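Local coordinates for protein DNMT2 (Spodoptera frugiperda, PDB 4H0N) that probably methylates cytosine 38 in the anticodon loop of tRNA(Asp), and cytosine in DNA, using S-adenosyl-L-methionine, at residues Y101-L106 and S126-L131; D134-K137 and I142-E145; V209-L214 and L276-K281. The protein carries 3 engineered substitutions. All blocks are in the same frame, centred on the assembly; numbering follows the deposited sequence.

In the fold
Along the chain the three contacts follow one another without overlap. Contacts 1 and 2 share helix 127-138, their centres 11 Å apart: its first turns pack on helix 99-105, while a later turn lies over strand 141-148, an outermost strand of the seven-stranded mixed sheet. They also touch directly, through the R129-E145 salt bridge and the packing of L106 on L136, which joins both helices and the edge strand into one piece of the Rossmann-like catalytic fold. Contact 3, between helices 211-214 and 271-278, is on the opposite side of the chain's centre, about 46 and 49 Å from the others between centres, and joins two helices of a separate helical region.

Contact 1: Y101-L106 and S126-L131; sequences YLIGIL and STVRNL. With CA (calcium ion), chain F.
Two helices of the class I-like methyltransferase fold, 99-105 and 127-138, meet here through I103, V128 and L131, with strand 114-119 of the central sheet in the connection between them. C79, the probable catalytic cysteine, has its side chain about 8 Å from that of V128. I103 is the shared element of the interface. Its CG2, standing anti to the backbone N, reaches CD2 of L131 at 4.1 Å, while CD1, at the end of the other branch, lies 4.2 Å from CG1 of V128. The same I103 CD1 is 4.1 Å from the backbone O of V128, a van der Waals approach only. For L131, CG turned anti to the backbone N (chi1 -168°) allows CD2 to extend toward I103 although the CB bond does not face that helix. F132, on the next position of helix 127-138, also touches I103. At the start of this helix S126 is the N-cap: R129 N donates to S126 OG over 2.9 Å with an N-H...O angle of 164°. R129 itself reaches N130 OD1 through NH1 and forms a salt bridge with E145 through NE. In helix 99-105 the carbonyl O of G104, the residue after I103, binds a calcium ion at 2.9 Å, with D107 OD1 as the other protein ligand. Between these two segments the contact is aliphatic, with 130 Å² buried and no hydrogen bond across; further along helix 127-138, K135 NZ hydrogen-bonds to I103 O, so the helices also share a polar tie.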
ATOM      1  N   TYR A 101      -0.784  17.968 -11.431  1.00 23.81           N
ATOM      2  CA  TYR A 101      -1.327  17.906 -12.776  1.00 21.05           C
ATOM      3  C   TYR A 101      -2.760  17.383 -12.777  1.00 28.49           C
ATOM      4  O   TYR A 101      -3.597  17.856 -13.548  1.00 31.67           O
ATOM      5  CB  TYR A 101      -0.457  17.027 -13.667  1.00 21.20           C
ATOM      6  CG  TYR A 101      -1.030  16.838 -15.046  1.00 34.19           C
ATOM      7  CD1 TYR A 101      -1.612  15.632 -15.422  1.00 26.74           C
ATOM      8  CD2 TYR A 101      -1.008  17.878 -15.972  1.00 33.73           C
ATOM      9  CE1 TYR A 101      -2.137  15.460 -16.685  1.00 27.15           C
ATOM     10  CE2 TYR A 101      -1.536  17.714 -17.240  1.00 32.64           C
ATOM     11  CZ  TYR A 101      -2.096  16.504 -17.593  1.00 26.60           C
ATOM     12  OH  TYR A 101      -2.619  16.341 -18.853  1.00 23.91           O
ATOM     13  N   LEU A 102      -3.037  16.411 -11.912  1.00 32.21           N
ATOM     14  CA  LEU A 102      -4.374  15.831 -11.820  1.00 34.90           C
ATOM     15  C   LEU A 102      -5.386  16.845 -11.308  1.00 33.67           C
ATOM     16  O   LEU A 102      -6.435  17.042 -11.921  1.00 40.12           O
ATOM     17  CB  LEU A 102      -4.371  14.589 -10.929  1.00 37.62           C
ATOM     18  CG  LEU A 102      -3.533  13.423 -11.454  1.00 37.88           C
ATOM     19  CD1 LEU A 102      -3.728  12.191 -10.588  1.00 42.98           C
ATOM     20  CD2 LEU A 102      -3.863  13.123 -12.911  1.00 29.03           C
ATOM     21  N   ILE A 103      -5.061  17.480 -10.185  1.00 27.88           N
ATOM     22  CA  ILE A 103      -5.897  18.525  -9.607  1.00 34.84           C
ATOM     23  C   ILE A 103      -6.273  19.554 -10.663  1.00 47.40           C
ATOM     24  O   ILE A 103      -7.414  20.021 -10.720  1.00 57.26           O
ATOM     25  CB  ILE A 103      -5.173  19.235  -8.451  1.00 33.48           C
ATOM     26  CG1 ILE A 103      -4.896  18.244  -7.314  1.00 41.74           C
ATOM     27  CG2 ILE A 103      -5.984  20.424  -7.954  1.00 30.06           C
ATOM     28  CD1 ILE A 103      -4.090  18.825  -6.170  1.00 41.89           C
ATOM     29  N   GLY A 104      -5.306  19.888 -11.509  1.00 39.76           N
ATOM     30  CA  GLY A 104      -5.536  20.799 -12.610  1.00 30.78           C
ATOM     31  C   GLY A 104      -6.612  20.295 -13.547  1.00 33.05           C
ATOM     32  O   GLY A 104      -7.637  20.944 -13.695  1.00 38.07           O
ATOM     33  N   ILE A 105      -6.398  19.126 -14.145  1.00 23.05           N
ATOM     34  CA  ILE A 105      -7.273  18.631 -15.202  1.00 23.88           C
ATOM     35  C   ILE A 105      -8.615  18.098 -14.725  1.00 25.05           C
ATOM     36  O   ILE A 105      -9.351  17.513 -15.514  1.00 27.91           O
ATOM     37  CB  ILE A 105      -6.616  17.502 -16.030  1.00 27.06           C
ATOM     38  CG1 ILE A 105      -6.297  16.301 -15.140  1.00 23.79           C
ATOM     39  CG2 ILE A 105      -5.382  18.007 -16.762  1.00 28.69           C
ATOM     40  CD1 ILE A 105      -6.036  15.031 -15.914  1.00 24.52           C
ATOM     41  N   LEU A 106      -8.943  18.286 -13.453  1.00 29.72           N
ATOM     42  CA  LEU A 106     -10.178  17.712 -12.925  1.00 35.68           C
ATOM     43  C   LEU A 106     -11.448  18.320 -13.537  1.00 39.51           C
ATOM     44  O   LEU A 106     -12.408  17.607 -13.833  1.00 29.29           O
ATOM     45  CB  LEU A 106     -10.212  17.808 -11.397  1.00 37.13           C
ATOM     46  CG  LEU A 106     -11.241  16.900 -10.717  1.00 43.90           C
ATOM     47  CD1 LEU A 106     -11.156  15.466 -11.244  1.00 29.19           C
ATOM     48  CD2 LEU A 106     -11.037  16.930  -9.213  1.00 43.85           C
ATOM     49  N   SER A 126      -1.489  18.550   4.617  1.00 23.01           N
ATOM     50  CA  SER A 126      -0.681  19.150   3.562  1.00 22.91           C
ATOM     51  C   SER A 126      -1.406  20.254   2.791  1.00 34.95           C
ATOM     52  O   SER A 126      -2.636  20.271   2.729  1.00 41.31           O
ATOM     53  CB  SER A 126      -0.267  18.080   2.567  1.00 21.68           C
ATOM     54  OG  SER A 126      -0.870  18.335   1.313  1.00 45.60           O
ATOM     55  N   THR A 127      -0.639  21.162   2.186  1.00 35.23           N
ATOM     56  CA  THR A 127      -1.210  22.206   1.338  1.00 41.05           C
ATOM     57  C   THR A 127      -1.834  21.599   0.094  1.00 37.89           C
ATOM     58  O   THR A 127      -2.818  22.121  -0.438  1.00 30.75           O
ATOM     59  CB  THR A 127      -0.158  23.228   0.881  1.00 50.07           C
ATOM     60  OG1 THR A 127       1.029  22.543   0.464  1.00 54.88           O
ATOM     61  CG2 THR A 127       0.176  24.188   2.004  1.00 58.51           C
ATOM     62  N   VAL A 128      -1.249  20.500  -0.368  1.00 25.38           N
ATOM     63  CA  VAL A 128      -1.761  19.803  -1.535  1.00 22.35           C
ATOM     64  C   VAL A 128      -3.167  19.284  -1.274  1.00 27.64           C
ATOM     65  O   VAL A 128      -4.059  19.424  -2.114  1.00 30.84           O
ATOM     66  CB  VAL A 128      -0.856  18.631  -1.929  1.00 19.70           C
ATOM     67  CG1 VAL A 128      -1.499  17.827  -3.057  1.00 18.09           C
ATOM     68  CG2 VAL A 128       0.525  19.140  -2.330  1.00 20.57           C
ATOM     69  N   ARG A 129      -3.362  18.688  -0.102  1.00 34.44           N
ATOM     70  CA  ARG A 129      -4.669  18.166   0.269  1.00 33.04           C
ATOM     71  C   ARG A 129      -5.709  19.273   0.269  1.00 31.45           C
ATOM     72  O   ARG A 129      -6.793  19.102  -0.284  1.00 32.58           O
ATOM     73  CB  ARG A 129      -4.610  17.471   1.630  1.00 24.44           C
ATOM     74  CG  ARG A 129      -5.952  17.007   2.165  1.00 23.29           C
ATOM     75  CD  ARG A 129      -6.452  17.947   3.243  1.00 35.14           C
ATOM     76  NE  ARG A 129      -7.880  17.775   3.502  1.00 35.79           N
ATOM     77  CZ  ARG A 129      -8.663  18.707   4.038  1.00 33.77           C
ATOM     78  NH1 ARG A 129      -8.161  19.887   4.380  1.00 36.38           N
ATOM     79  NH2 ARG A 129      -9.953  18.462   4.226  1.00 27.49           N
ATOM     80  N   ASN A 130      -5.374  20.409   0.874  1.00 29.34           N
ATOM     81  CA  ASN A 130      -6.301  21.535   0.915  1.00 31.99           C
ATOM     82  C   ASN A 130      -6.699  21.999  -0.481  1.00 33.46           C
ATOM     83  O   ASN A 130      -7.851  22.355  -0.719  1.00 37.11           O
ATOM     84  CB  ASN A 130      -5.723  22.697   1.719  1.00 30.71           C
ATOM     85  CG  ASN A 130      -5.599  22.376   3.197  1.00 43.38           C
ATOM     86  OD1 ASN A 130      -6.155  21.388   3.680  1.00 51.37           O
ATOM     87  ND2 ASN A 130      -4.875  23.216   3.925  1.00 48.28           N
ATOM     88  N   LEU A 131      -5.743  21.984  -1.401  1.00 28.76           N
ATOM     89  CA  LEU A 131      -6.005  22.367  -2.778  1.00 27.63           C
ATOM     90  C   LEU A 131      -6.857  21.314  -3.448  1.00 34.63           C
ATOM     91  O   LEU A 131      -7.804  21.633  -4.164  1.00 45.01           O
ATOM     92  CB  LEU A 131      -4.703  22.504  -3.556  1.00 27.50           C
ATOM     93  CG  LEU A 131      -4.870  23.173  -4.918  1.00 25.81           C
ATOM     94  CD1 LEU A 131      -5.150  24.654  -4.718  1.00 25.97           C
ATOM     95  CD2 LEU A 131      -3.648  22.960  -5.788  1.00 24.99           C
TER
HETATM   96 CA    CA F 402      -8.288  23.142 -15.439  1.00 47.43          CA

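Contact 2: D134-K137 and I142-E145; sequences DKLK and IYQE
Y143 on strand 141-148 faces L136 and K137 on helix 127-138, in an alpha/beta layer packing where the helix runs into the edge strand of the seven-stranded sheet through a short connection. The CA atoms come nearest at K137 and I142, 6.8 Å apart, and 160 Å² is buried. The apolar part is L136 against Y143: CD1 of L136 is 4.2 Å from CB of Y143, and the two side chains run at a slant to one another. C164 and A166 on strand 161-168 also touch L136, and C164 and I133 touch Y143, so the leucine and the base of the tyrosine belong to the layer between helix and sheet. The polar part lies at the far end of the ring. CG of Y143 sits between the backbone N and the carbonyl carbon (chi1 62°), and this carries the ring across to the helix with its hydroxyl beside K137. The K137 chain bends at its last two torsions and brings NZ to the ring edge, in plane, where NZ stands 2.6 Å from Y143 OH. A leucine in place of Y143, lacking ring and hydroxyl, would probably leave the K137 amine without its neighbour and R177 without its cation-pi partner. Among the adjoining strand residues, Q144 pairs with T165 through the backbone, and the E145 carboxylate takes a hydrogen bond from Y162 OH. Within the strand, Q144 NE2 donates to E145 O over 3.1 Å, at an N-H...O angle of 147° and with the donor tilted 20° from the carbonyl plane.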
ATOM      1  N   ASP A 134     -10.367  21.378  -2.401  1.00 38.36           N
ATOM      2  CA  ASP A 134     -10.903  22.612  -2.950  1.00 39.73           C
ATOM      3  C   ASP A 134     -11.298  22.452  -4.415  1.00 37.29           C
ATOM      4  O   ASP A 134     -12.267  23.055  -4.872  1.00 30.45           O
ATOM      5  CB  ASP A 134      -9.866  23.718  -2.823  1.00 46.17           C
ATOM      6  CG  ASP A 134     -10.386  25.050  -3.282  1.00 56.58           C
ATOM      7  OD1 ASP A 134     -10.886  25.806  -2.422  1.00 59.44           O
ATOM      8  OD2 ASP A 134     -10.300  25.336  -4.498  1.00 59.23           O
ATOM      9  N   LYS A 135     -10.540  21.643  -5.148  1.00 34.40           N
ATOM     10  CA  LYS A 135     -10.847  21.400  -6.548  1.00 31.41           C
ATOM     11  C   LYS A 135     -12.056  20.481  -6.672  1.00 30.49           C
ATOM     12  O   LYS A 135     -12.814  20.574  -7.634  1.00 32.95           O
ATOM     13  CB  LYS A 135      -9.647  20.805  -7.291  1.00 24.25           C
ATOM     14  CG  LYS A 135      -9.772  20.878  -8.808  1.00 18.88           C
ATOM     15  CD  LYS A 135      -9.914  22.331  -9.245  1.00 29.95           C
ATOM     16  CE  LYS A 135     -10.453  22.470 -10.661  1.00 26.09           C
ATOM     17  NZ  LYS A 135      -9.467  22.078 -11.702  1.00 22.60           N
ATOM     18  N   LEU A 136     -12.233  19.594  -5.700  1.00 20.77           N
ATOM     19  CA  LEU A 136     -13.406  18.726  -5.681  1.00 30.35           C
ATOM     20  C   LEU A 136     -14.706  19.536  -5.542  1.00 32.44           C
ATOM     21  O   LEU A 136     -15.638  19.369  -6.332  1.00 24.49           O
ATOM     22  CB  LEU A 136     -13.307  17.688  -4.560  1.00 18.35           C
ATOM     23  CG  LEU A 136     -12.215  16.617  -4.653  1.00 17.02           C
ATOM     24  CD1 LEU A 136     -12.321  15.651  -3.479  1.00 16.97           C
ATOM     25  CD2 LEU A 136     -12.298  15.862  -5.965  1.00 16.58           C
ATOM     26  N   LYS A 137     -14.754  20.407  -4.538  1.00 28.13           N
ATOM     27  CA  LYS A 137     -15.927  21.238  -4.294  1.00 25.46           C
ATOM     28  C   LYS A 137     -16.270  22.065  -5.522  1.00 27.52           C
ATOM     29  O   LYS A 137     -17.439  22.236  -5.857  1.00 33.50           O
ATOM     30  CB  LYS A 137     -15.685  22.180  -3.114  1.00 24.76           C
ATOM     31  CG  LYS A 137     -15.624  21.525  -1.751  1.00 27.57           C
ATOM     32  CD  LYS A 137     -15.179  22.545  -0.709  1.00 36.55           C
ATOM     33  CE  LYS A 137     -15.936  22.389   0.600  1.00 45.73           C
ATOM     34  NZ  LYS A 137     -15.781  21.027   1.185  1.00 43.55           N
ATOM     35  N   ILE A 142     -18.701  15.456  -4.036  1.00 27.24           N
ATOM     36  CA  ILE A 142     -18.863  15.302  -2.596  1.00 26.84           C
ATOM     37  C   ILE A 142     -17.910  14.202  -2.150  1.00 25.66           C
ATOM     38  O   ILE A 142     -17.549  13.334  -2.946  1.00 25.21           O
ATOM     39  CB  ILE A 142     -20.287  14.933  -2.211  1.00 27.21           C
ATOM     40  CG1 ILE A 142     -20.799  13.759  -3.054  1.00 34.58           C
ATOM     41  CG2 ILE A 142     -21.199  16.138  -2.378  1.00 28.51           C
ATOM     42  CD1 ILE A 142     -22.199  13.322  -2.661  1.00 27.61           C
ATOM     43  N   TYR A 143     -17.491  14.227  -0.890  1.00 27.93           N
ATOM     44  CA  TYR A 143     -16.388  13.370  -0.468  1.00 31.06           C
ATOM     45  C   TYR A 143     -16.397  12.982   1.006  1.00 26.32           C
ATOM     46  O   TYR A 143     -17.070  13.595   1.830  1.00 25.18           O
ATOM     47  CB  TYR A 143     -15.070  14.075  -0.772  1.00 24.52           C
ATOM     48  CG  TYR A 143     -14.914  15.375  -0.019  1.00 25.47           C
ATOM     49  CD1 TYR A 143     -14.244  15.419   1.194  1.00 25.45           C
ATOM     50  CD2 TYR A 143     -15.456  16.559  -0.511  1.00 26.60           C
ATOM     51  CE1 TYR A 143     -14.106  16.603   1.891  1.00 35.63           C
ATOM     52  CE2 TYR A 143     -15.320  17.750   0.179  1.00 27.75           C
ATOM     53  CZ  TYR A 143     -14.643  17.765   1.379  1.00 27.84           C
ATOM     54  OH  TYR A 143     -14.503  18.939   2.076  1.00 29.30           O
ATOM     55  N   GLN A 144     -15.623  11.955   1.320  1.00 23.16           N
ATOM     56  CA  GLN A 144     -15.279  11.643   2.691  1.00 22.97           C
ATOM     57  C   GLN A 144     -13.786  11.317   2.785  1.00 28.65           C
ATOM     58  O   GLN A 144     -13.258  10.550   1.974  1.00 25.32           O
ATOM     59  CB  GLN A 144     -16.103  10.466   3.194  1.00 22.66           C
ATOM     60  CG  GLN A 144     -15.793  10.089   4.623  1.00 27.39           C
ATOM     61  CD  GLN A 144     -16.158  11.185   5.604  1.00 31.08           C
ATOM     62  OE1 GLN A 144     -17.332  11.374   5.931  1.00 29.36           O
ATOM     63  NE2 GLN A 144     -15.154  11.911   6.085  1.00 24.18           N
ATOM     64  N   GLU A 145     -13.106  11.917   3.758  1.00 22.76           N
ATOM     65  CA  GLU A 145     -11.716  11.579   4.041  1.00 22.34           C
ATOM     66  C   GLU A 145     -11.619  10.550   5.160  1.00 21.83           C
ATOM     67  O   GLU A 145     -12.378  10.596   6.125  1.00 37.38           O
ATOM     68  CB  GLU A 145     -10.930  12.826   4.434  1.00 23.41           C
ATOM     69  CG  GLU A 145     -10.865  13.885   3.361  1.00 32.73           C
ATOM     70  CD  GLU A 145      -9.954  15.033   3.739  1.00 35.77           C
ATOM     71  OE1 GLU A 145     -10.173  15.640   4.810  1.00 37.39           O
ATOM     72  OE2 GLU A 145      -9.011  15.320   2.971  1.00 40.08           O
TER

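Contact 3: V209-L214 and L276-K281; sequences VPEKML and LFKELK
L214 of the short, weakly bonded helix 211-214 points toward the C-terminal end of helix 271-278, in a helix-to-helix packing of the C5-methyltransferase chain. It belongs to the small lobe away from the Rossmann-like sheet, probably the target-recognition region of this family, and its segments have 61 residues between them. The isobutyl group of L214 carries the contact. With CG anti to the carbonyl carbon (chi1 -68°), its two methyls divide their partners: CD1 lies 3.9 Å from CA of K278 and 4.0 Å from F277 O, whereas CD2 is 4.3 Å from CB of F277. The leucine therefore presses on the backbone and first side-chain carbon of the last helical turn. The ring of F277 turns away, although its CB bond faces L214, and meets F273 and, edge-to-face, Y260. K278 lies at the exposed margin of the contact: its CG is 4.0 Å from L214 CD1, and its chain bends at chi2 and chi3. E211 is extended beyond CG and crosses that chain at a slant. The charges attract probably only at range, since E211 OE2 and K278 NZ are 4.9 Å apart. In all, 188 Å² is buried, with no hydrogen bond across the segments; a backbone hydrogen bond ties V209 to L282, just after K281. The glutamate's nearest approach is by its carboxylate oxygen, OE2 of E211, 4.0 Å from the aliphatic CD of K278.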
ATOM      1  N   VAL A 209      17.257 -13.878   8.862  1.00 30.30           N
ATOM      2  CA  VAL A 209      17.904 -12.590   9.048  1.00 29.80           C
ATOM      3  C   VAL A 209      19.418 -12.775   9.227  1.00 31.76           C
ATOM      4  O   VAL A 209      19.862 -13.565  10.068  1.00 33.13           O
ATOM      5  CB  VAL A 209      17.271 -11.845  10.239  1.00 28.65           C
ATOM      6  CG1 VAL A 209      17.962 -10.525  10.487  1.00 28.74           C
ATOM      7  CG2 VAL A 209      15.790 -11.632   9.981  1.00 27.08           C
ATOM      8  N   PRO A 210      20.215 -12.067   8.408  1.00 32.95           N
ATOM      9  CA  PRO A 210      21.679 -12.183   8.384  1.00 34.62           C
ATOM     10  C   PRO A 210      22.340 -11.622   9.640  1.00 35.54           C
ATOM     11  O   PRO A 210      21.714 -10.851  10.365  1.00 34.27           O
ATOM     12  CB  PRO A 210      22.077 -11.335   7.169  1.00 38.10           C
ATOM     13  CG  PRO A 210      20.842 -11.209   6.348  1.00 33.16           C
ATOM     14  CD  PRO A 210      19.722 -11.179   7.342  1.00 50.01           C
ATOM     15  N   GLU A 211      23.597 -11.997   9.874  1.00 52.35           N
ATOM     16  CA  GLU A 211      24.325 -11.603  11.078  1.00 54.30           C
ATOM     17  C   GLU A 211      24.497 -10.098  11.224  1.00 50.94           C
ATOM     18  O   GLU A 211      24.288  -9.549  12.307  1.00 48.32           O
ATOM     19  CB  GLU A 211      25.695 -12.273  11.117  1.00 60.23           C
ATOM     20  CG  GLU A 211      25.653 -13.781  11.206  1.00 72.01           C
ATOM     21  CD  GLU A 211      27.021 -14.381  11.460  1.00 86.63           C
ATOM     22  OE1 GLU A 211      28.026 -13.655  11.302  1.00 87.83           O
ATOM     23  OE2 GLU A 211      27.086 -15.575  11.822  1.00 91.44           O
ATOM     24  N   LYS A 212      24.894  -9.442  10.138  1.00 40.08           N
ATOM     25  CA  LYS A 212      25.072  -7.994  10.143  1.00 47.27           C
ATOM     26  C   LYS A 212      23.806  -7.315  10.656  1.00 47.82           C
ATOM     27  O   LYS A 212      23.872  -6.375  11.449  1.00 53.73           O
ATOM     28  CB  LYS A 212      25.441  -7.486   8.743  1.00 48.15           C
ATOM     29  CG  LYS A 212      24.865  -8.330   7.613  1.00 62.05           C
ATOM     30  CD  LYS A 212      24.286  -7.456   6.504  1.00 67.78           C
ATOM     31  CE  LYS A 212      22.858  -7.886   6.143  1.00 62.56           C
ATOM     32  NZ  LYS A 212      22.092  -6.833   5.391  1.00 54.66           N
ATOM     33  N   MET A 213      22.656  -7.825  10.218  1.00 41.30           N
ATOM     34  CA  MET A 213      21.352  -7.361  10.682  1.00 33.50           C
ATOM     35  C   MET A 213      21.103  -7.686  12.147  1.00 47.08           C
ATOM     36  O   MET A 213      20.542  -6.875  12.883  1.00 44.98           O
ATOM     37  CB  MET A 213      20.253  -8.014   9.857  1.00 37.28           C
ATOM     38  CG  MET A 213      20.044  -7.378   8.514  1.00 36.78           C
ATOM     39  SD  MET A 213      19.702  -5.625   8.723  1.00 71.96           S
ATOM     40  CE  MET A 213      19.867  -5.078   7.042  1.00103.18           C
ATOM     41  N   LEU A 214      21.514  -8.885  12.558  1.00 47.89           N
ATOM     42  CA  LEU A 214      21.314  -9.347  13.923  1.00 34.79           C
ATOM     43  C   LEU A 214      22.062  -8.480  14.927  1.00 36.85           C
ATOM     44  O   LEU A 214      21.807  -8.559  16.129  1.00 37.43           O
ATOM     45  CB  LEU A 214      21.727 -10.812  14.065  1.00 36.08           C
ATOM     46  CG  LEU A 214      20.859 -11.844  13.346  1.00 34.65           C
ATOM     47  CD1 LEU A 214      21.361 -13.243  13.620  1.00 36.74           C
ATOM     48  CD2 LEU A 214      19.417 -11.715  13.777  1.00 32.61           C
ATOM     49  N   LEU A 276      23.799 -15.720  20.163  1.00 38.54           N
ATOM     50  CA  LEU A 276      22.551 -15.942  20.877  1.00 41.36           C
ATOM     51  C   LEU A 276      21.345 -15.659  19.981  1.00 40.07           C
ATOM     52  O   LEU A 276      20.346 -16.374  20.026  1.00 44.36           O
ATOM     53  CB  LEU A 276      22.495 -15.084  22.141  1.00 36.44           C
ATOM     54  CG  LEU A 276      23.613 -15.335  23.152  1.00 38.41           C
ATOM     55  CD1 LEU A 276      23.376 -14.545  24.429  1.00 39.20           C
ATOM     56  CD2 LEU A 276      23.738 -16.821  23.446  1.00 41.17           C
ATOM     57  N   PHE A 277      21.445 -14.618  19.162  1.00 38.96           N
ATOM     58  CA  PHE A 277      20.368 -14.266  18.245  1.00 40.41           C
ATOM     59  C   PHE A 277      20.349 -15.141  17.001  1.00 44.67           C
ATOM     60  O   PHE A 277      19.312 -15.280  16.356  1.00 55.75           O
ATOM     61  CB  PHE A 277      20.455 -12.792  17.852  1.00 44.02           C
ATOM     62  CG  PHE A 277      20.006 -11.865  18.932  1.00 46.08           C
ATOM     63  CD1 PHE A 277      18.659 -11.691  19.192  1.00 41.30           C
ATOM     64  CD2 PHE A 277      20.927 -11.177  19.700  1.00 49.55           C
ATOM     65  CE1 PHE A 277      18.235 -10.845  20.194  1.00 42.52           C
ATOM     66  CE2 PHE A 277      20.511 -10.331  20.702  1.00 50.77           C
ATOM     67  CZ  PHE A 277      19.161 -10.163  20.951  1.00 48.95           C
ATOM     68  N   LYS A 278      21.496 -15.720  16.661  1.00 38.77           N
ATOM     69  CA  LYS A 278      21.581 -16.639  15.534  1.00 29.51           C
ATOM     70  C   LYS A 278      20.706 -17.869  15.774  1.00 40.25           C
ATOM     71  O   LYS A 278      20.139 -18.428  14.831  1.00 39.01           O
ATOM     72  CB  LYS A 278      23.033 -17.061  15.295  1.00 33.85           C
ATOM     73  CG  LYS A 278      23.645 -16.556  13.997  1.00 39.61           C
ATOM     74  CD  LYS A 278      23.851 -17.692  13.005  1.00 47.60           C
ATOM     75  CE  LYS A 278      24.560 -18.865  13.667  1.00 57.80           C
ATOM     76  NZ  LYS A 278      24.952 -19.936  12.707  1.00 59.40           N
ATOM     77  N   GLU A 279      20.582 -18.274  17.036  1.00 39.95           N
ATOM     78  CA  GLU A 279      19.861 -19.496  17.386  1.00 40.43           C
ATOM     79  C   GLU A 279      18.387 -19.259  17.706  1.00 38.41           C
ATOM     80  O   GLU A 279      17.701 -20.152  18.212  1.00 38.00           O
ATOM     81  CB  GLU A 279      20.561 -20.243  18.531  1.00 54.80           C
ATOM     82  CG  GLU A 279      20.664 -19.478  19.846  1.00 67.61           C
ATOM     83  CD  GLU A 279      21.717 -20.059  20.784  1.00 85.44           C
ATOM     84  OE1 GLU A 279      22.901 -20.119  20.387  1.00 91.03           O
ATOM     85  OE2 GLU A 279      21.366 -20.454  21.917  1.00 88.71           O
ATOM     86  N   LEU A 280      17.907 -18.056  17.401  1.00 35.95           N
ATOM     87  CA  LEU A 280      16.484 -17.746  17.496  1.00 32.08           C
ATOM     88  C   LEU A 280      15.759 -18.031  16.179  1.00 30.91           C
ATOM     89  O   LEU A 280      14.536 -17.970  16.118  1.00 31.30           O
ATOM     90  CB  LEU A 280      16.269 -16.285  17.909  1.00 29.05           C
ATOM     91  CG  LEU A 280      16.209 -16.005  19.411  1.00 36.61           C
ATOM     92  CD1 LEU A 280      15.811 -14.557  19.677  1.00 24.35           C
ATOM     93  CD2 LEU A 280      15.244 -16.974  20.085  1.00 25.88           C
ATOM     94  N   LYS A 281      16.529 -18.343  15.140  1.00 34.88           N
ATOM     95  CA  LYS A 281      16.019 -18.539  13.780  1.00 34.31           C
ATOM     96  C   LYS A 281      15.077 -17.422  13.266  1.00 32.46           C
ATOM     97  O   LYS A 281      14.137 -17.685  12.508  1.00 31.94           O
ATOM     98  CB  LYS A 281      15.433 -19.957  13.584  1.00 67.82           C
ATOM     99  CG  LYS A 281      13.978 -20.157  14.066  1.00 85.68           C
ATOM    100  CD  LYS A 281      13.493 -21.601  13.872  1.00 93.39           C
ATOM    101  CE  LYS A 281      12.977 -22.177  15.107  1.00 97.02           C
ATOM    102  NZ  LYS A 281      12.959 -23.685  15.018  1.00102.03           N
TER